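Local structure of MazG-related protein (Thermotoga maritima, 2YXH) at residues 80-83 / 84-87; 90-93 / 94-98; 100-103 / 104-108. The protein binds magnesium ions and, as a member of the MazG family, probably hydrolyses nucleoside triphosphates to monophosphates and pyrophosphate. The protein carries 1 engineered substitution. One frame throughout, in Å; residues are numbered along the deposited sequence.

Contact 1 of 3, residues 80-83 / 84-87; sequences IQKV and VEKI
Four successive i to i+4 hydrogen bonds, Val84 N to Ile80 O, Glu85 N to Gln81 O, Lys86 N to Lys82 O and Ile87 N to Val83 O, join residues 80-83 to residues 84-87 as consecutive turns of one alpha helix. The straightest is Val84 N to Ile80 O, 3.1 Å long with an N-H...O angle of 170°; Ile87 N to Val83 O is 2.9 Å. Between side chains the contacts one turn apart are light. CG2 of Ile80 comes to 4.5 Å from CG2 of Val84, and CG2 of Val83, a methyl, to 4.4 Å from the methylene CG1 of Ile87. Val83 CG1 stands between its own backbone N and carbonyl carbon (chi1 63°), while CG2 lies anti to N, beside the carbonyl carbon, on the side from which the CG1 of Ile87 arrives. Ile87 CG1 also rests 3.3 Å from Val83 O, so it touches the acceptor as well as the methyl. This is the amphipathic pattern of helix 76-90 in the all-helical MazG fold: Ile80, Val83, Val84 and Ile87 are buried, and Gly55, Arg4 and Tyr59 of the second subunit pack on Val83, Val84 and Ile87 respectively. The lysines pair with acids of that subunit. Lys82 NZ remains 6.1 Å from Glu85 OE1, too far for a salt bridge, and instead pairs with Glu51 of the second subunit. Lys86, its chain bent at chi3 (-97°), carries NZ to salt bridges with Glu52 and the magnesium ligand Asp56 of the second subunit, and its side chain lies about 5 Å from a bound magnesium ion.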
loop_
_atom_site.group_PDB
_atom_site.type_symbol
_atom_site.label_atom_id
_atom_site.label_comp_id
_atom_site.label_asym_id
_atom_site.label_seq_id
_atom_site.Cartn_x
_atom_site.Cartn_y
_atom_site.Cartn_z
ATOM N N ILE A 80 4.098 5.046 9.607
ATOM C CA ILE A 80 4.899 3.827 9.462
ATOM C C ILE A 80 5.590 3.456 10.748
ATOM O O ILE A 80 5.527 2.304 11.098
ATOM C CB ILE A 80 5.893 3.835 8.265
ATOM C CG1 ILE A 80 5.090 3.997 6.954
ATOM C CG2 ILE A 80 6.729 2.556 8.252
ATOM C CD1 ILE A 80 5.897 4.348 5.688
ATOM N N GLN A 81 6.273 4.379 11.439
ATOM C CA GLN A 81 6.989 3.941 12.681
ATOM C C GLN A 81 6.011 3.496 13.744
ATOM O O GLN A 81 6.294 2.591 14.533
ATOM C CB GLN A 81 8.092 4.917 13.235
ATOM C CG GLN A 81 9.193 5.409 12.159
ATOM C CD GLN A 81 9.974 4.310 11.438
ATOM O OE1 GLN A 81 10.331 3.306 12.061
ATOM N NE2 GLN A 81 10.243 4.514 10.097
ATOM N N LYS A 82 4.797 4.001 13.679
ATOM C CA LYS A 82 3.835 3.529 14.563
ATOM C C LYS A 82 3.449 2.038 14.296
ATOM O O LYS A 82 3.269 1.281 15.236
ATOM C CB LYS A 82 2.635 4.400 14.464
ATOM C CG LYS A 82 1.753 4.409 15.692
ATOM C CD LYS A 82 1.985 5.677 16.560
ATOM C CE LYS A 82 2.504 6.776 15.650
ATOM N NZ LYS A 82 2.338 8.159 16.193
ATOM N N VAL A 83 3.218 1.648 13.028
ATOM C CA VAL A 83 2.645 0.319 12.732
ATOM C C VAL A 83 3.819 -0.660 13.005
ATOM O O VAL A 83 3.613 -1.763 13.448
ATOM C CB VAL A 83 2.097 0.178 11.248
ATOM C CG1 VAL A 83 3.326 0.349 10.228
ATOM C CG2 VAL A 83 1.237 -1.131 11.050
ATOM N N VAL A 84 5.051 -0.224 12.766
ATOM C CA VAL A 84 6.145 -1.009 13.134
ATOM C C VAL A 84 6.253 -1.284 14.680
ATOM O O VAL A 84 6.647 -2.374 15.105
ATOM C CB VAL A 84 7.415 -0.348 12.654
ATOM C CG1 VAL A 84 8.536 -0.883 13.383
ATOM C CG2 VAL A 84 7.582 -0.710 11.152
ATOM N N GLU A 85 5.945 -0.272 15.479
ATOM C CA GLU A 85 5.895 -0.490 16.900
ATOM C C GLU A 85 4.855 -1.520 17.204
ATOM O O GLU A 85 5.076 -2.362 18.053
ATOM C CB GLU A 85 5.378 0.741 17.610
ATOM C CG GLU A 85 6.455 1.624 18.033
ATOM C CD GLU A 85 5.957 3.035 18.290
ATOM O OE1 GLU A 85 4.855 3.227 18.860
ATOM O OE2 GLU A 85 6.681 3.934 17.914
ATOM N N LYS A 86 3.699 -1.406 16.551
ATOM C CA LYS A 86 2.572 -2.259 16.914
ATOM C C LYS A 86 2.950 -3.716 16.593
ATOM O O LYS A 86 3.055 -4.547 17.466
ATOM C CB LYS A 86 1.332 -1.809 16.166
ATOM C CG LYS A 86 0.089 -2.581 16.411
ATOM C CD LYS A 86 -0.864 -2.334 15.279
ATOM C CE LYS A 86 -1.868 -1.297 15.588
ATOM N NZ LYS A 86 -2.908 -1.246 14.461
ATOM N N ILE A 87 3.229 -3.991 15.338
ATOM C CA ILE A 87 3.681 -5.303 14.905
ATOM C C ILE A 87 4.739 -5.905 15.785
ATOM O O ILE A 87 4.620 -7.063 16.151
ATOM C CB ILE A 87 4.233 -5.221 13.394
ATOM C CG1 ILE A 87 3.101 -4.834 12.455
ATOM C CG2 ILE A 87 4.735 -6.576 12.887
ATOM C CD1 ILE A 87 1.653 -5.558 12.879
#

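Contact 2 of 3, residues 90-93 / 94-98; sequences RKPW and LFWEE
With chi1 of Trp96 at -68°, CG lies anti to the carbonyl carbon, and a small chi2 of -11° lays the indole back over the Pro92-Trp93 backbone. One face of the Trp96 ring therefore receives two backbone atoms, Pro92 O and Trp93 CA, the latter 3.3 Å above the ring plane of Trp96 and displaced toward its rim. The pyrrole part of the indole shares in this, NE1 of Trp96 lying 3.6 Å from Pro92 O. The six-membered ring also meets the side chains of Pro92 and Trp93: CE3 of Trp96 lies 3.6 Å from CB of Trp93, and CZ2 of Trp96 lies 3.9 Å from CB of Pro92. The side chains of Pro92 and Trp96 lie side by side and point the same way. Leu94 packs back on Lys91, its CD1 3.8 Å from CB of Lys91, and its CD2 approaches CD1 of Trp93, its neighbour in the chain. Phe95 brings its ring edge near Pro92 O. Three i to i+3 bonds hold the backbone: Leu94 N to Lys91 O, Phe95 N to Pro92 O (3.0 Å) and Trp96 N to Trp93 O (3.1 Å). A water links Trp93 O with Trp96 O. Around the turn, Ile108 of helix 102-113 meets Pro92 and Trp96, while Cys16 of the second subunit packs on Trp93 and Ile8 of that subunit on Phe95. The repeated i to i+3 bonding is that of a short 3-10 turn, which here opens the connection to helix 102-113, Lys91 being the first residue after helix 76-90 to leave helical backbone angles.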
loop_
_atom_site.group_PDB
_atom_site.type_symbol
_atom_site.label_atom_id
_atom_site.label_comp_id
_atom_site.label_asym_id
_atom_site.label_seq_id
_atom_site.Cartn_x
_atom_site.Cartn_y
_atom_site.Cartn_z
ATOM N N ARG A 90 3.229 -6.817 19.080
ATOM C CA ARG A 90 2.400 -8.005 18.913
ATOM C C ARG A 90 3.026 -9.345 18.498
ATOM O O ARG A 90 2.571 -10.442 18.919
ATOM C CB ARG A 90 1.174 -7.742 18.034
ATOM C CG ARG A 90 0.324 -6.613 18.566
ATOM C CD ARG A 90 -0.847 -6.267 17.689
ATOM N NE ARG A 90 -1.730 -5.282 18.347
ATOM C CZ ARG A 90 -2.922 -4.870 17.890
ATOM N NH1 ARG A 90 -3.429 -5.335 16.762
ATOM N NH2 ARG A 90 -3.619 -3.986 18.596
ATOM N N LYS A 91 4.059 -9.292 17.687
ATOM C CA LYS A 91 4.556 -10.510 17.088
ATOM C C LYS A 91 5.979 -10.525 17.438
ATOM O O LYS A 91 6.800 -10.375 16.586
ATOM C CB LYS A 91 4.355 -10.477 15.565
ATOM C CG LYS A 91 2.860 -10.424 15.131
ATOM C CD LYS A 91 2.754 -10.331 13.593
ATOM C CE LYS A 91 1.977 -11.503 12.941
ATOM N NZ LYS A 91 2.491 -11.835 11.527
ATOM N N PRO A 92 6.312 -10.660 18.744
ATOM C CA PRO A 92 7.779 -10.525 19.078
ATOM C C PRO A 92 8.650 -11.599 18.518
ATOM O O PRO A 92 9.890 -11.441 18.427
ATOM C CB PRO A 92 7.816 -10.690 20.629
ATOM C CG PRO A 92 6.493 -11.341 20.950
ATOM C CD PRO A 92 5.470 -10.855 19.936
ATOM N N TRP A 93 8.015 -12.746 18.250
ATOM C CA TRP A 93 8.767 -13.887 17.625
ATOM C C TRP A 93 9.489 -13.548 16.293
ATOM O O TRP A 93 10.359 -14.286 15.886
ATOM C CB TRP A 93 7.875 -15.078 17.415
ATOM C CG TRP A 93 6.656 -14.806 16.536
ATOM C CD1 TRP A 93 6.549 -14.945 15.133
ATOM C CD2 TRP A 93 5.347 -14.410 16.992
ATOM N NE1 TRP A 93 5.235 -14.640 14.712
ATOM C CE2 TRP A 93 4.500 -14.282 15.828
ATOM C CE3 TRP A 93 4.803 -14.117 18.261
ATOM C CZ2 TRP A 93 3.168 -13.913 15.937
ATOM C CZ3 TRP A 93 3.428 -13.737 18.343
ATOM C CH2 TRP A 93 2.658 -13.641 17.203
ATOM N N LEU A 94 9.134 -12.414 15.665
ATOM C CA LEU A 94 9.764 -11.952 14.420
ATOM C C LEU A 94 11.228 -11.660 14.647
ATOM O O LEU A 94 12.055 -11.613 13.720
ATOM C CB LEU A 94 9.038 -10.697 13.894
ATOM C CG LEU A 94 7.573 -10.889 13.487
ATOM C CD1 LEU A 94 6.998 -9.596 12.921
ATOM C CD2 LEU A 94 7.563 -11.974 12.432
ATOM N N PHE A 95 11.576 -11.453 15.904
ATOM C CA PHE A 95 12.948 -11.042 16.252
ATOM C C PHE A 95 13.640 -12.110 17.060
ATOM O O PHE A 95 14.609 -11.809 17.745
ATOM C CB PHE A 95 12.864 -9.736 17.029
ATOM C CG PHE A 95 12.184 -8.654 16.259
ATOM C CD1 PHE A 95 12.898 -7.892 15.313
ATOM C CD2 PHE A 95 10.815 -8.434 16.404
ATOM C CE1 PHE A 95 12.286 -6.906 14.547
ATOM C CE2 PHE A 95 10.195 -7.443 15.640
ATOM C CZ PHE A 95 10.941 -6.681 14.708
ATOM N N TRP A 96 13.122 -13.340 17.008
ATOM C CA TRP A 96 13.629 -14.471 17.767
ATOM C C TRP A 96 14.143 -15.541 16.796
ATOM O O TRP A 96 13.410 -15.930 15.865
ATOM C CB TRP A 96 12.513 -15.112 18.582
ATOM C CG TRP A 96 11.920 -14.334 19.734
ATOM C CD1 TRP A 96 12.395 -13.170 20.307
ATOM C CD2 TRP A 96 10.753 -14.697 20.482
ATOM N NE1 TRP A 96 11.564 -12.794 21.324
ATOM C CE2 TRP A 96 10.553 -13.708 21.448
ATOM C CE3 TRP A 96 9.812 -15.738 20.371
ATOM C CZ2 TRP A 96 9.485 -13.741 22.342
ATOM C CZ3 TRP A 96 8.748 -15.782 21.264
ATOM C CH2 TRP A 96 8.574 -14.769 22.221
ATOM N N GLU A 97 15.355 -16.066 17.048
ATOM C CA GLU A 97 16.010 -17.156 16.225
ATOM C C GLU A 97 15.111 -18.378 15.940
ATOM O O GLU A 97 14.671 -18.609 14.793
ATOM C CB GLU A 97 17.310 -17.625 16.896
ATOM C CG GLU A 97 18.207 -18.613 16.071
ATOM C CD GLU A 97 19.746 -18.504 16.442
ATOM O OE1 GLU A 97 20.664 -18.511 15.550
ATOM O OE2 GLU A 97 20.014 -18.397 17.665
ATOM N N GLU A 98 14.842 -19.159 16.972
ATOM C CA GLU A 98 14.030 -20.343 16.819
ATOM C C GLU A 98 12.658 -19.927 16.387
ATOM O O GLU A 98 12.109 -18.961 16.916
ATOM C CB GLU A 98 13.936 -21.116 18.151
ATOM C CG GLU A 98 15.276 -21.797 18.579
ATOM C CD GLU A 98 15.753 -22.881 17.551
ATOM O OE1 GLU A 98 15.146 -24.010 17.550
ATOM O OE2 GLU A 98 16.726 -22.580 16.769
HETATM O O HOH W 1 10.977 -16.804 15.977
#

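Contact 3 of 3, residues 100-103 / 104-108; sequences ISLE and EAEKI
Glu104 turns back on Ser101 and Ile100 from the first turn of the helix. Its N donates to Ser101 OG at 2.9 Å, although the position of that OG is less certain because it lies too close to the Glu104 side chain in the model. With chi1 at -66°, CG of Glu104 lies beside its own backbone N, and the extended chain beyond CG carries OE1 back toward Ser101. The return bond from Ser101 N to Glu104 OE1 is weak at 3.5 Å, though nearly straight (169°). The same OE1 passes close to CB of Ile100. Ala105 comes next, its N bonded to Ser101 O at 2.9 Å, and CD1 of Ile100 lies against its backbone and methyl: 3.8 Å to CB of Ala105 but 3.4 Å to CA of Ala105, a tight carbon pair. At Glu106 the backbone N donates to Leu102 O over a short 2.7 Å, and CG packs over the carbonyl oxygens of Leu102 and Glu103. Lys107 repeats the helical bond to Glu103 O, and its side chain runs alongside that of Glu103, both pointing the same way. Lys107 NZ and Glu103 OE1 form a salt bridge of 3.2 Å, weak as a hydrogen bond; a water that donates to OE1 and accepts from NZ spans the same pair. Ile108 closes the segment, its CD1 4.3 Å from CD1 of Ile100, and Trp93 touches Ile100, Ala105 and Ile108. Elsewhere Pro17 of the second subunit packs on Ala105. The reciprocal Ser101-Glu104 pairing, with one arm weak and the other resting on a less certain OG, is a capping box, with Ser101 as the N-cap of helix 102-113.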
loop_
_atom_site.group_PDB
_atom_site.type_symbol
_atom_site.label_atom_id
_atom_site.label_comp_id
_atom_site.label_asym_id
_atom_site.label_seq_id
_atom_site.Cartn_x
_atom_site.Cartn_y
_atom_site.Cartn_z
ATOM N N ILE A 100 8.592 -20.588 16.152
ATOM C CA ILE A 100 7.665 -21.006 17.169
ATOM C C ILE A 100 6.406 -21.466 16.455
ATOM O O ILE A 100 6.148 -21.123 15.257
ATOM C CB ILE A 100 7.361 -19.839 18.222
ATOM C CG1 ILE A 100 6.400 -18.792 17.684
ATOM C CG2 ILE A 100 8.655 -19.103 18.684
ATOM C CD1 ILE A 100 5.797 -17.983 18.836
ATOM N N SER A 101 5.650 -22.291 17.139
ATOM C CA SER A 101 4.452 -22.918 16.540
ATOM C C SER A 101 3.303 -21.923 16.425
ATOM O O SER A 101 3.234 -20.973 17.181
ATOM C CB SER A 101 3.980 -24.057 17.441
ATOM O OG SER A 101 3.618 -23.482 18.694
ATOM N N LEU A 102 2.355 -22.198 15.538
ATOM C CA LEU A 102 1.230 -21.326 15.373
ATOM C C LEU A 102 0.627 -21.090 16.755
ATOM O O LEU A 102 0.253 -19.910 17.097
ATOM C CB LEU A 102 0.190 -21.946 14.398
ATOM C CG LEU A 102 -1.049 -21.086 14.063
ATOM C CD1 LEU A 102 -0.664 -19.744 13.444
ATOM C CD2 LEU A 102 -2.157 -21.791 13.192
ATOM N N GLU A 103 0.520 -22.193 17.551
ATOM C CA GLU A 103 -0.209 -22.116 18.868
ATOM C C GLU A 103 0.573 -21.241 19.888
ATOM O O GLU A 103 0.030 -20.394 20.613
ATOM C CB GLU A 103 -0.484 -23.490 19.495
ATOM C CG GLU A 103 0.017 -23.525 20.970
ATOM C CD GLU A 103 -0.241 -24.808 21.663
ATOM O OE1 GLU A 103 0.003 -24.839 22.888
ATOM O OE2 GLU A 103 -0.660 -25.791 21.015
ATOM N N GLU A 104 1.876 -21.432 19.889
ATOM C CA GLU A 104 2.660 -20.592 20.706
ATOM C C GLU A 104 2.417 -19.086 20.312
ATOM O O GLU A 104 2.012 -18.251 21.168
ATOM C CB GLU A 104 4.123 -21.072 20.617
ATOM C CG GLU A 104 4.339 -22.500 21.243
ATOM C CD GLU A 104 5.821 -23.002 21.266
ATOM O OE1 GLU A 104 6.700 -22.597 20.420
ATOM O OE2 GLU A 104 6.092 -23.864 22.124
ATOM N N ALA A 105 2.648 -18.760 19.017
ATOM C CA ALA A 105 2.442 -17.434 18.408
ATOM C C ALA A 105 1.094 -16.860 18.760
ATOM O O ALA A 105 0.993 -15.680 19.189
ATOM C CB ALA A 105 2.581 -17.510 16.854
ATOM N N GLU A 106 0.030 -17.651 18.620
ATOM C CA GLU A 106 -1.240 -17.040 18.963
ATOM C C GLU A 106 -1.387 -16.697 20.458
ATOM O O GLU A 106 -1.938 -15.651 20.792
ATOM C CB GLU A 106 -2.404 -17.860 18.529
ATOM C CG GLU A 106 -2.399 -19.265 18.984
ATOM C CD GLU A 106 -3.664 -20.035 18.517
ATOM O OE1 GLU A 106 -4.801 -19.599 18.947
ATOM O OE2 GLU A 106 -3.507 -21.039 17.734
ATOM N N LYS A 107 -0.920 -17.580 21.337
ATOM C CA LYS A 107 -1.077 -17.381 22.775
ATOM C C LYS A 107 -0.387 -16.081 23.084
ATOM O O LYS A 107 -0.947 -15.235 23.790
ATOM C CB LYS A 107 -0.414 -18.526 23.527
ATOM C CG LYS A 107 -1.225 -19.769 23.573
ATOM C CD LYS A 107 -0.829 -20.585 24.760
ATOM C CE LYS A 107 -0.891 -22.080 24.412
ATOM N NZ LYS A 107 -0.263 -22.972 25.502
ATOM N N ILE A 108 0.803 -15.860 22.501
ATOM C CA ILE A 108 1.443 -14.584 22.698
ATOM C C ILE A 108 0.565 -13.445 22.192
ATOM O O ILE A 108 0.277 -12.463 22.886
ATOM C CB ILE A 108 2.774 -14.537 22.005
ATOM C CG1 ILE A 108 3.682 -15.651 22.581
ATOM C CG2 ILE A 108 3.338 -13.098 22.098
ATOM C CD1 ILE A 108 5.235 -15.509 22.300
HETATM O O HOH W 2 1.888 -23.499 23.822
#

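Contacts 1, 2 and 3 follow one another along the C-terminal part of the chain: contact 1 within helix 76-90, contact 2 in the connection just after it, and contact 3 at the start of helix 102-113. Centres of contacts 1 and 2 are 15 Å apart, those of 2 and 3 10 Å, and those of 1 and 3 21 Å. Contact 2 touches both others, Ile87 CG2 meeting Leu94 CD1 at 3.8 Å and Trp96 CH2 meeting Ile108 CD1 at 3.4 Å, whereas nearest atoms of contacts 1 and 3 stay about 9 Å apart. The connection 90-98 thus touches both helices, and all three contacts touch the second subunit, making this region part of the dimer interface.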